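Local coordinates for protein putative transcriptional regulator (Bacillus cytotoxicus NVH 391-98, PDB 3K4H) that is a putative LacI-type transcriptional regulator that binds a glycan in its periplasmic-binding-protein-like fold and probably couples this to DNA binding, at residues N59-V62 with K63-G67. Sequence-based numbering, arbitrary orientation.
Sequences NGVV and KMVQG
Val62 and Gln66, one helical turn apart, lie alongside each other and point the same way: CG1 of Val62 lies over the face of the Gln66 side-chain amide, 3.5 Å from CD. CG1 takes this place because it stands anti to the backbone N (chi1 158°), while Gln66 runs extended beyond CG and carries its amide back along the helix. A similar i to i+4 pair, Val61 and Val65, meets more loosely, CG1 of Val61 being 4.4 Å from CG2 of Val65.

Beneath these side chains runs the i to i+4 ladder of an alpha-helix. Lys63 N binds Asn59 O at 2.9 Å. Met64 N reaches Gly60 O and Val65 N reaches Val61 O in the same way, and Gln66 N closes on Val62 O at 2.8 Å; one more such bond joins Gly67 N to Lys63 O.

The helix is amphipathic: Lys63 and Gln66 are exposed, whereas Val61 and Met64 (selenomethionine) are buried. Val61 and Met64 both touch Ile73 on strand 72-75, and Val61 also packs on Ile84 and Leu88 of helix 83-90, whose Tyr87 meets Val62 and Val65. Helix 54-66 thus packs against both the parallel sheet and its neighbouring helix 83-90.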
# COMPACT_ATOMS: atom_id res chain seq x y z
N ASN A 59 14.01 -5.98 28.10
CA ASN A 59 14.83 -7.05 28.61
C ASN A 59 14.49 -8.37 27.92
O ASN A 59 15.39 -9.13 27.49
CB ASN A 59 14.75 -7.15 30.13
CG ASN A 59 14.92 -5.79 30.83
OD1 ASN A 59 15.08 -4.77 30.16
ND2 ASN A 59 14.90 -5.78 32.17
N GLY A 60 13.19 -8.62 27.74
CA GLY A 60 12.75 -9.83 27.11
C GLY A 60 13.44 -10.05 25.76
O GLY A 60 14.00 -11.14 25.50
N VAL A 61 13.40 -9.02 24.91
CA VAL A 61 13.91 -9.11 23.55
C VAL A 61 15.42 -9.24 23.57
O VAL A 61 16.02 -9.97 22.77
CB VAL A 61 13.50 -7.88 22.72
CG1 VAL A 61 14.44 -7.69 21.53
CG2 VAL A 61 12.03 -7.98 22.25
N VAL A 62 16.04 -8.51 24.49
CA VAL A 62 17.48 -8.51 24.65
C VAL A 62 18.00 -9.90 25.02
O VAL A 62 18.97 -10.36 24.45
CB VAL A 62 17.88 -7.39 25.66
CG1 VAL A 62 19.20 -7.64 26.28
CG2 VAL A 62 17.89 -6.06 24.93
N LYS A 63 17.33 -10.59 25.94
CA LYS A 63 17.74 -11.95 26.31
C LYS A 63 17.56 -12.92 25.13
O LYS A 63 18.39 -13.79 24.89
CB LYS A 63 17.01 -12.45 27.57
CG LYS A 63 17.01 -11.47 28.76
CD LYS A 63 16.88 -12.13 30.16
CE LYS A 63 16.07 -13.46 30.15
NZ LYS A 63 16.52 -14.42 31.24
N MSE A 64 16.48 -12.73 24.38
CA MSE A 64 16.25 -13.43 23.13
C MSE A 64 17.46 -13.36 22.21
O MSE A 64 17.94 -14.38 21.73
CB MSE A 64 15.06 -12.83 22.39
CG MSE A 64 13.70 -13.16 22.97
SE MSE A 64 12.24 -12.58 21.81
CE MSE A 64 12.80 -13.44 20.19
N VAL A 65 17.93 -12.14 21.96
CA VAL A 65 19.04 -11.93 21.04
C VAL A 65 20.32 -12.44 21.69
O VAL A 65 21.14 -13.06 21.02
CB VAL A 65 19.19 -10.43 20.63
CG1 VAL A 65 20.36 -10.25 19.68
CG2 VAL A 65 17.92 -9.92 20.01
N GLN A 66 20.46 -12.20 22.99
CA GLN A 66 21.68 -12.60 23.69
C GLN A 66 21.88 -14.11 23.79
O GLN A 66 23.00 -14.59 23.84
CB GLN A 66 21.79 -11.89 25.05
CG GLN A 66 22.36 -10.51 24.83
CD GLN A 66 22.11 -9.47 25.93
OE1 GLN A 66 21.50 -9.74 26.97
NE2 GLN A 66 22.60 -8.25 25.67
N GLY A 67 20.77 -14.84 23.77
CA GLY A 67 20.78 -16.28 23.94
C GLY A 67 21.22 -17.08 22.74
O GLY A 67 21.44 -18.27 22.86